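Local coordinates for glycosyl hydrolase family 61, 2 protein (PDB 5NNS) that cleaves crystalline and amorphous polysaccharides such as cellulose by copper-dependent oxidation at C1 of the glycosidic bond, at residues 15-20 with 30-35; 69-74 with 138-143; 147-152 with 173-178. All coordinates share one frame; numbering follows the deposited sequence.

Contact 1 joins two pieces of the long loop between strands 12-15 and 63-66; contacts 2 and 3 are antiparallel strand pairings, one in each sheet of the AA9 beta-sandwich. In contact 1, mostly buried but ending at the surface with a glucan-binding tyrosine, side chains do much of the bonding and aromatic rings take CH groups over their faces. Contacts 2 and 3 rest on backbone ladders with aliphatic packing on their inner faces, and each is partly buried. Their centres lie 10 Å apart, and they meet in the core, where Ile140 CD1 sits 3.8 Å from Leu173 CD1. Contact 1 lies about 20 Å from both, centre to centre, and touches neither.

Contact 1: residues 15-20 with 30-35; sequences NGFVPY and QREWDT
Phe17, Pro19 and Tyr20 face Gln30 to Thr35 where two irregular pieces of one long loop run side by side on the AA9 fold. The loop brings Tyr20 to the glucan-binding surface, where it contributes to the binding site. The Phe17 ring lies against Glu32, whose CG sits over one face in a CH-pi contact, 3.9 Å from the centroid. Ring and carboxylate planes are only 13° apart, and the two side chains point the same way. A chi1 of -169° carries the Phe17 ring away from its own N and in against Glu32 and the Trp33 backbone; CD2 comes to 3.2 Å from Trp33 O. Next along, Pro19 lays CG over a face of the Trp33 six-membered ring, 3.9 Å from its centroid, a second CH-pi contact.

At the surface end, Tyr20 N donates to Asp34 O at 3.0 Å, and that oxygen also lies over a face of the Tyr20 ring. Thr35 CA approaches over a ring face too. The phenol is held at its oxygen by Tyr36 N, from just past the segment, and in one of the two conformers of Thr35 its OG1 donates to Tyr20 OH as well.

Gln30 helps hold the indole. Its OE1 accepts two hydrogen bonds, from Phe17 N at 2.7 Å and from Trp33 NE1 at 2.9 Å. The indole donor stands well above the amide carbonyl plane, 61° out of it, although OE1 itself lies close to the plane of the Trp33 ring. One oxygen thus ties the backbone of one piece to an aromatic side chain of the other. Behind it, the NE2 end of the same amide is held by Val4 O and Tyr7 OH of strand 4-9, which helps fix the amide's rotation.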
loop_
_atom_site.group_PDB
_atom_site.type_symbol
_atom_site.label_atom_id
_atom_site.label_comp_id
_atom_site.label_asym_id
_atom_site.label_seq_id
_atom_site.Cartn_x
_atom_site.Cartn_y
_atom_site.Cartn_z
ATOM N N ASN A 15 13.730 -7.935 5.439
ATOM C CA ASN A 15 12.763 -9.032 5.477
ATOM C C ASN A 15 11.412 -8.482 5.934
ATOM O O ASN A 15 11.364 -7.542 6.729
ATOM C CB ASN A 15 13.219 -10.155 6.424
ATOM C CG ASN A 15 13.172 -9.748 7.894
ATOM O OD1 ASN A 15 13.986 -8.939 8.348
ATOM N ND2 ASN A 15 12.208 -10.297 8.639
ATOM N N GLY A 16 10.331 -9.056 5.412
ATOM C CA GLY A 16 8.969 -8.735 5.857
ATOM C C GLY A 16 8.472 -9.776 6.845
ATOM O O GLY A 16 9.209 -10.690 7.222
ATOM N N PHE A 17 7.212 -9.642 7.252
ATOM C CA PHE A 17 6.554 -10.642 8.089
ATOM C C PHE A 17 6.287 -11.897 7.261
ATOM O O PHE A 17 6.045 -11.801 6.062
ATOM C CB PHE A 17 5.238 -10.092 8.657
ATOM C CG PHE A 17 4.640 -10.955 9.728
ATOM C CD1 PHE A 17 5.083 -10.855 11.043
ATOM C CD2 PHE A 17 3.654 -11.882 9.424
ATOM C CE1 PHE A 17 4.549 -11.656 12.031
ATOM C CE2 PHE A 17 3.108 -12.683 10.413
ATOM C CZ PHE A 17 3.561 -12.574 11.720
ATOM N N VAL A 18 6.350 -13.062 7.904
ATOM C CA VAL A 18 6.024 -14.344 7.268
ATOM C C VAL A 18 4.601 -14.746 7.693
ATOM O O VAL A 18 4.390 -15.130 8.846
ATOM C CB VAL A 18 7.029 -15.464 7.643
ATOM C CG1 VAL A 18 6.635 -16.790 6.996
ATOM C CG2 VAL A 18 8.445 -15.075 7.232
ATOM N N PRO A 19 3.617 -14.642 6.772
ATOM C CA PRO A 19 2.245 -15.028 7.140
ATOM C C PRO A 19 2.080 -16.517 7.453
ATOM O O PRO A 19 2.914 -17.335 7.059
ATOM C CB PRO A 19 1.415 -14.642 5.903
ATOM C CG PRO A 19 2.401 -14.517 4.800
ATOM C CD PRO A 19 3.674 -14.052 5.423
ATOM N N TYR A 20 1.010 -16.834 8.181
ATOM C CA TYR A 20 0.674 -18.197 8.630
ATOM C C TYR A 20 1.564 -18.754 9.747
ATOM O O TYR A 20 1.173 -19.712 10.399
ATOM C CB TYR A 20 0.620 -19.205 7.471
ATOM C CG TYR A 20 -0.302 -18.818 6.352
ATOM C CD1 TYR A 20 -1.657 -19.099 6.423
ATOM C CD2 TYR A 20 0.182 -18.175 5.206
ATOM C CE1 TYR A 20 -2.514 -18.750 5.393
ATOM C CE2 TYR A 20 -0.668 -17.823 4.162
ATOM C CZ TYR A 20 -2.016 -18.117 4.260
ATOM O OH TYR A 20 -2.866 -17.764 3.236
ATOM N N GLN A 30 8.112 -4.619 8.909
ATOM C CA GLN A 30 6.742 -4.766 8.446
ATOM C C GLN A 30 5.769 -5.087 9.582
ATOM O O GLN A 30 6.115 -5.817 10.513
ATOM C CB GLN A 30 6.677 -5.872 7.395
ATOM C CG GLN A 30 5.541 -5.705 6.412
ATOM C CD GLN A 30 5.480 -6.808 5.393
ATOM O OE1 GLN A 30 5.699 -7.979 5.716
ATOM N NE2 GLN A 30 5.161 -6.449 4.152
ATOM N N ARG A 31 4.554 -4.541 9.488
ATOM C CA ARG A 31 3.467 -4.886 10.403
ATOM C C ARG A 31 2.947 -6.287 10.093
ATOM O O ARG A 31 3.015 -6.748 8.946
ATOM C CB ARG A 31 2.317 -3.870 10.318
ATOM C CG ARG A 31 2.634 -2.492 10.884
ATOM C CD ARG A 31 3.129 -2.571 12.323
ATOM N NE ARG A 31 2.970 -1.309 13.050
ATOM C CZ ARG A 31 1.858 -0.903 13.671
ATOM N NH1 ARG A 31 0.747 -1.641 13.674
ATOM N NH2 ARG A 31 1.856 0.265 14.299
ATOM N N GLU A 32 2.443 -6.958 11.129
ATOM C CA GLU A 32 2.002 -8.345 11.019
ATOM C C GLU A 32 0.817 -8.460 10.071
ATOM O O GLU A 32 -0.156 -7.732 10.213
ATOM C CB GLU A 32 1.613 -8.892 12.396
ATOM C CG GLU A 32 0.892 -10.238 12.398
ATOM C CD GLU A 32 0.625 -10.767 13.799
ATOM O OE1 GLU A 32 1.089 -10.150 14.782
ATOM O OE2 GLU A 32 -0.059 -11.802 13.927
ATOM N N TRP A 33 0.918 -9.367 9.108
ATOM C CA TRP A 33 -0.214 -9.753 8.271
ATOM C C TRP A 33 -0.229 -11.272 8.190
ATOM O O TRP A 33 0.791 -11.888 7.906
ATOM C CB TRP A 33 -0.133 -9.088 6.886
ATOM C CG TRP A 33 1.112 -9.379 6.072
ATOM C CD1 TRP A 33 2.370 -8.894 6.282
ATOM C CD2 TRP A 33 1.191 -10.192 4.899
ATOM N NE1 TRP A 33 3.227 -9.365 5.319
ATOM C CE2 TRP A 33 2.528 -10.159 4.453
ATOM C CE3 TRP A 33 0.256 -10.942 4.175
ATOM C CZ2 TRP A 33 2.964 -10.865 3.322
ATOM C CZ3 TRP A 33 0.682 -11.640 3.038
ATOM C CH2 TRP A 33 2.027 -11.590 2.625
ATOM N N ASP A 34 -1.390 -11.870 8.443
ATOM C CA ASP A 34 -1.479 -13.296 8.790
ATOM C C ASP A 34 -1.843 -14.288 7.680
ATOM O O ASP A 34 -1.645 -15.493 7.864
ATOM C CB ASP A 34 -2.453 -13.468 9.958
ATOM C CG ASP A 34 -2.009 -12.708 11.205
ATOM O OD1 ASP A 34 -0.807 -12.741 11.521
ATOM O OD2 ASP A 34 -2.860 -12.075 11.865
ATOM N N THR A 35 -2.337 -13.796 6.543
ATOM C CA THR A 35 -2.754 -14.665 5.448
ATOM C C THR A 35 -2.570 -13.988 4.105
ATOM O O THR A 35 -2.441 -12.770 4.026
ATOM C CB THR A 35 -4.236 -15.047 5.585
ATOM O OG1 THR A 35 -4.630 -15.853 4.469
ATOM C CG2 THR A 35 -5.107 -13.793 5.640
HETATM O O HOH W 1 0.251 -15.533 10.606
#

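Contact 2: residues 69-74 with 138-143; sequences SSVTAY and TSIPSS. With NAG (2-acetamido-2-deoxy-beta-D-glucopyranose), chain D.
The edge of the four-stranded antiparallel sheet of the AA9 sandwich is built here, where outermost strand 135-139 pairs with strand 70-75. Val71 and Thr138 form a hydrogen-bonded pair: Val71 N donates to Thr138 O at 2.9 Å, and Thr138 N returns a longer bond to Val71 O at 3.2 Å. Ser70 and Ser139 make the adjoining non-hydrogen-bonded pair. Beyond it Ile140 N still reaches Ser69 O at 2.9 Å, so the ladder carries on one residue past the end of the strand. That same oxygen takes a CA-H...O contact from Ser139 CA.

The two faces differ sharply. On the face of Ser70 and Ser139, the two OG atoms are bridged by a single water at 2.7 Å from each. On the face of Val71, Ile140 of the following loop crosses it at about a right angle, with CG1 of Val71 meeting CD1 of Ile140 at 3.6 Å. With chi1 of -71° placing CG1 anti to the carbonyl carbon, Val71 CG2 falls between the backbone N and the carbonyl carbon, 3.2 Å from Thr138 O. An alanine in place of Val71 removes both methyls and would probably cost Ile140 CD1 its contact with CG1 and leave a gap beside it.

Farther along, Tyr74 meets the ring of Trp13 and the glycan attached to the protein, its CD1 lying 3.7 Å from NAG O5. Strand 4-9 pairs with the other edge of strand 70-75, while the Val71 side chain touches Leu151 of strand 147-157 across the sandwich.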
loop_
_atom_site.group_PDB
_atom_site.type_symbol
_atom_site.label_atom_id
_atom_site.label_comp_id
_atom_site.label_asym_id
_atom_site.label_seq_id
_atom_site.Cartn_x
_atom_site.Cartn_y
_atom_site.Cartn_z
ATOM N N SER A 69 14.631 9.169 -1.007
ATOM C CA SER A 69 15.083 7.784 -1.196
ATOM C C SER A 69 14.117 6.925 -2.002
ATOM O O SER A 69 12.905 7.070 -1.886
ATOM C CB SER A 69 15.260 7.073 0.153
ATOM O OG SER A 69 16.215 7.705 0.981
ATOM N N SER A 70 14.688 6.007 -2.775
ATOM C CA SER A 70 13.940 5.013 -3.531
ATOM C C SER A 70 13.570 3.854 -2.597
ATOM O O SER A 70 14.422 3.347 -1.853
ATOM C CB SER A 70 14.797 4.502 -4.694
ATOM O OG SER A 70 14.057 3.660 -5.552
ATOM N N VAL A 71 12.304 3.439 -2.649
ATOM C CA VAL A 71 11.798 2.330 -1.844
ATOM C C VAL A 71 11.126 1.321 -2.766
ATOM O O VAL A 71 10.278 1.688 -3.582
ATOM C CB VAL A 71 10.836 2.796 -0.710
ATOM C CG1 VAL A 71 11.622 3.521 0.377
ATOM C CG2 VAL A 71 9.716 3.700 -1.213
ATOM N N THR A 72 11.548 0.061 -2.660
ATOM C CA THR A 72 11.009 -1.026 -3.466
ATOM C C THR A 72 10.338 -2.036 -2.547
ATOM O O THR A 72 10.888 -2.384 -1.493
ATOM C CB THR A 72 12.103 -1.732 -4.290
ATOM O OG1 THR A 72 12.700 -0.795 -5.191
ATOM C CG2 THR A 72 11.526 -2.891 -5.101
ATOM N N ALA A 73 9.148 -2.485 -2.950
ATOM C CA ALA A 73 8.433 -3.566 -2.275
ATOM C C ALA A 73 8.443 -4.770 -3.196
ATOM O O ALA A 73 8.222 -4.629 -4.403
ATOM C CB ALA A 73 7.005 -3.145 -1.957
ATOM N N TYR A 74 8.717 -5.947 -2.633
ATOM C CA TYR A 74 8.765 -7.185 -3.411
ATOM C C TYR A 74 7.618 -8.100 -3.005
ATOM O O TYR A 74 7.379 -8.303 -1.811
ATOM C CB TYR A 74 10.096 -7.905 -3.208
ATOM C CG TYR A 74 11.307 -7.126 -3.662
ATOM C CD1 TYR A 74 11.771 -7.201 -4.980
ATOM C CD2 TYR A 74 12.013 -6.334 -2.765
ATOM C CE1 TYR A 74 12.901 -6.493 -5.393
ATOM C CE2 TYR A 74 13.137 -5.623 -3.162
ATOM C CZ TYR A 74 13.580 -5.701 -4.471
ATOM O OH TYR A 74 14.700 -4.985 -4.833
ATOM N N THR A 138 9.113 3.166 -6.155
ATOM C CA THR A 138 8.799 4.593 -6.208
ATOM C C THR A 138 9.612 5.306 -5.120
ATOM O O THR A 138 10.156 4.653 -4.232
ATOM C CB THR A 138 7.284 4.852 -6.022
ATOM O OG1 THR A 138 7.013 6.253 -6.147
ATOM C CG2 THR A 138 6.795 4.383 -4.658
ATOM N N SER A 139 9.707 6.631 -5.190
ATOM C CA SER A 139 10.528 7.391 -4.237
ATOM C C SER A 139 9.678 8.016 -3.141
ATOM O O SER A 139 8.535 8.389 -3.376
ATOM C CB SER A 139 11.298 8.500 -4.953
ATOM O OG SER A 139 12.192 7.961 -5.905
ATOM N N ILE A 140 10.244 8.118 -1.942
ATOM C CA ILE A 140 9.648 8.917 -0.870
ATOM C C ILE A 140 9.792 10.381 -1.292
ATOM O O ILE A 140 10.872 10.779 -1.741
ATOM C CB ILE A 140 10.346 8.667 0.481
ATOM C CG1 ILE A 140 10.054 7.240 0.954
ATOM C CG2 ILE A 140 9.892 9.683 1.527
ATOM C CD1 ILE A 140 11.030 6.730 1.991
ATOM N N PRO A 141 8.708 11.181 -1.188
ATOM C CA PRO A 141 8.819 12.580 -1.632
ATOM C C PRO A 141 10.003 13.349 -1.016
ATOM O O PRO A 141 10.158 13.364 0.214
ATOM C CB PRO A 141 7.479 13.184 -1.204
ATOM C CG PRO A 141 6.527 12.036 -1.293
ATOM C CD PRO A 141 7.309 10.812 -0.895
ATOM N N SER A 142 10.820 13.962 -1.883
ATOM C CA SER A 142 12.030 14.716 -1.491
ATOM C C SER A 142 11.790 15.752 -0.394
ATOM O O SER A 142 12.624 15.915 0.498
ATOM C CB SER A 142 12.627 15.435 -2.707
ATOM O OG SER A 142 12.936 14.525 -3.750
ATOM N N SER A 143 10.641 16.427 -0.464
ATOM C CA SER A 143 10.286 17.510 0.459
ATOM C C SER A 143 9.683 17.085 1.807
ATOM O O SER A 143 9.532 17.931 2.698
ATOM C CB SER A 143 9.289 18.442 -0.229
ATOM O OG SER A 143 8.080 17.754 -0.501
HETATM C C1 NAG D . 13.767 -10.191 -7.984
HETATM C C2 NAG D . 15.161 -9.608 -7.786
HETATM C C3 NAG D . 15.933 -10.365 -6.716
HETATM C C4 NAG D . 15.129 -10.499 -5.419
HETATM C C5 NAG D . 13.712 -10.990 -5.707
HETATM C C6 NAG D . 12.850 -10.945 -4.450
HETATM C C7 NAG D . 16.136 -8.548 -9.805
HETATM C C8 NAG D . 16.929 -8.798 -11.054
HETATM N N2 NAG D . 15.910 -9.630 -9.039
HETATM O O3 NAG D . 17.146 -9.642 -6.474
HETATM O O4 NAG D . 15.773 -11.420 -4.530
HETATM O O5 NAG D . 13.100 -10.181 -6.723
HETATM O O6 NAG D . 11.558 -11.490 -4.739
HETATM O O7 NAG D . 15.745 -7.423 -9.535
HETATM O O HOH W 2 12.642 5.499 -6.985
#

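Contact 3: residues 147-152 with 173-178; sequences GNYILR and LIVTGG
Leu173, Tyr149 and Val175 carry most of this contact, and all three point to the same face of the sheet. Leu173 meets the side chain of Leu151, the two leucines crossing at a slant. A chi1 of -53° leaves CD1 of Leu173 beside Leu151 CB, at 3.7 Å. Val175 packs on the Tyr149 ring: its CG2 comes to 3.4 Å from Tyr149 CD1, while its CB touches both CD1 and CE1. The far end of the tyrosine is tied down by a hydrogen bond from OH to Ala145 O, so the ring is gripped at its phenol and flanked by Val175. Met89 of the adjacent strand 85-91 and Phe107 of strand 106-116 also touch it.

Beneath these side chains runs a twisted antiparallel ladder, its strand directions 134° apart. Tyr149 and Leu173 form one hydrogen-bonded pair, with Leu173 N donating to Tyr149 O at 2.8 Å and Tyr149 N to Leu173 O at 3.1 Å. Gly147 and Val175 form the other, closed by Val175 N to Gly147 O at 2.7 Å and Gly147 N to Val175 O at 2.9 Å. The backbone angles of Gly147 leave little room for a CB. Between the two pairs, Asn148 and Ile174 lie alongside each other on the opposite face, where OD1 of Asn148 is 3.8 Å from Ile174 CG1 and its ND2 bonds to Gly94 O.

Together the two segments form the open end of the beta hairpin 147-157/165-176, an interior pair of strands in the larger sheet of the immunoglobulin-like AA9 beta-sandwich.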
loop_
_atom_site.group_PDB
_atom_site.type_symbol
_atom_site.label_atom_id
_atom_site.label_comp_id
_atom_site.label_asym_id
_atom_site.label_seq_id
_atom_site.Cartn_x
_atom_site.Cartn_y
_atom_site.Cartn_z
ATOM N N GLY A 147 10.368 12.620 10.160
ATOM C CA GLY A 147 9.505 12.026 11.166
ATOM C C GLY A 147 9.336 10.534 11.015
ATOM O O GLY A 147 9.991 9.897 10.177
ATOM N N ASN A 148 8.445 9.997 11.840
ATOM C CA ASN A 148 8.122 8.580 11.860
ATOM C C ASN A 148 6.874 8.359 11.009
ATOM O O ASN A 148 5.844 9.016 11.228
ATOM C CB ASN A 148 7.881 8.127 13.296
ATOM C CG ASN A 148 9.046 8.455 14.211
ATOM O OD1 ASN A 148 10.202 8.173 13.886
ATOM N ND2 ASN A 148 8.749 9.058 15.360
ATOM N N TYR A 149 6.982 7.451 10.037
ATOM C CA TYR A 149 5.928 7.197 9.053
ATOM C C TYR A 149 5.704 5.709 8.817
ATOM O O TYR A 149 6.654 4.917 8.861
ATOM C CB TYR A 149 6.298 7.808 7.700
ATOM C CG TYR A 149 6.345 9.308 7.650
ATOM C CD1 TYR A 149 7.489 9.997 8.042
ATOM C CD2 TYR A 149 5.257 10.048 7.177
ATOM C CE1 TYR A 149 7.551 11.379 7.983
ATOM C CE2 TYR A 149 5.304 11.434 7.114
ATOM C CZ TYR A 149 6.456 12.096 7.517
ATOM O OH TYR A 149 6.512 13.467 7.456
ATOM N N ILE A 150 4.453 5.339 8.544
ATOM C CA ILE A 150 4.158 4.054 7.915
ATOM C C ILE A 150 4.276 4.227 6.399
ATOM O O ILE A 150 3.869 5.258 5.866
ATOM C CB ILE A 150 2.735 3.556 8.233
ATOM C CG1 ILE A 150 2.526 3.393 9.744
ATOM C CG2 ILE A 150 2.451 2.242 7.509
ATOM C CD1 ILE A 150 3.456 2.402 10.421
ATOM N N LEU A 151 4.839 3.223 5.727
ATOM C CA LEU A 151 4.846 3.126 4.269
ATOM C C LEU A 151 3.951 1.956 3.900
ATOM O O LEU A 151 4.219 0.821 4.305
ATOM C CB LEU A 151 6.260 2.862 3.745
ATOM C CG LEU A 151 6.417 2.618 2.235
ATOM C CD1 LEU A 151 6.083 3.887 1.469
ATOM C CD2 LEU A 151 7.822 2.132 1.898
ATOM N N ARG A 152 2.921 2.234 3.103
ATOM C CA ARG A 152 1.835 1.298 2.852
ATOM C C ARG A 152 1.732 0.986 1.359
ATOM O O ARG A 152 1.570 1.906 0.552
ATOM C CB ARG A 152 0.523 1.903 3.372
ATOM C CG ARG A 152 -0.753 1.226 2.878
ATOM C CD ARG A 152 -1.979 1.758 3.589
ATOM N NE ARG A 152 -3.115 0.845 3.467
ATOM C CZ ARG A 152 -3.993 0.827 2.463
ATOM N NH1 ARG A 152 -3.898 1.675 1.442
ATOM N NH2 ARG A 152 -4.986 -0.056 2.487
ATOM N N LEU A 173 8.905 3.327 8.921
ATOM C CA LEU A 173 10.081 4.091 8.513
ATOM C C LEU A 173 10.413 5.183 9.524
ATOM O O LEU A 173 9.537 5.662 10.247
ATOM C CB LEU A 173 9.864 4.758 7.154
ATOM C CG LEU A 173 9.408 3.919 5.964
ATOM C CD1 LEU A 173 9.197 4.835 4.769
ATOM C CD2 LEU A 173 10.407 2.819 5.646
ATOM N N ILE A 174 11.688 5.556 9.567
ATOM C CA ILE A 174 12.131 6.810 10.158
ATOM C C ILE A 174 12.644 7.649 8.988
ATOM O O ILE A 174 13.656 7.313 8.378
ATOM C CB ILE A 174 13.229 6.596 11.226
ATOM C CG1 ILE A 174 12.693 5.720 12.370
ATOM C CG2 ILE A 174 13.700 7.938 11.783
ATOM C CD1 ILE A 174 13.751 5.212 13.333
ATOM N N VAL A 175 11.920 8.719 8.659
ATOM C CA VAL A 175 12.276 9.595 7.548
ATOM C C VAL A 175 13.162 10.717 8.075
ATOM O O VAL A 175 12.777 11.426 9.002
ATOM C CB VAL A 175 11.018 10.156 6.846
ATOM C CG1 VAL A 175 11.383 11.171 5.771
ATOM C CG2 VAL A 175 10.210 9.015 6.240
ATOM N N THR A 176 14.347 10.861 7.482
ATOM C CA THR A 176 15.326 11.875 7.883
ATOM C C THR A 176 15.486 12.906 6.770
ATOM O O THR A 176 15.067 12.673 5.639
ATOM C CB THR A 176 16.697 11.236 8.184
ATOM O OG1 THR A 176 17.252 10.685 6.981
ATOM C CG2 THR A 176 16.566 10.134 9.236
ATOM N N GLY A 177 16.096 14.043 7.096
ATOM C CA GLY A 177 16.310 15.113 6.123
ATOM C C GLY A 177 14.997 15.757 5.719
ATOM O O GLY A 177 14.172 16.070 6.574
ATOM N N GLY A 178 14.803 15.947 4.417
ATOM C CA GLY A 178 13.576 16.534 3.888
ATOM C C GLY A 178 13.603 18.046 3.818
ATOM O O GLY A 178 14.657 18.659 3.943
#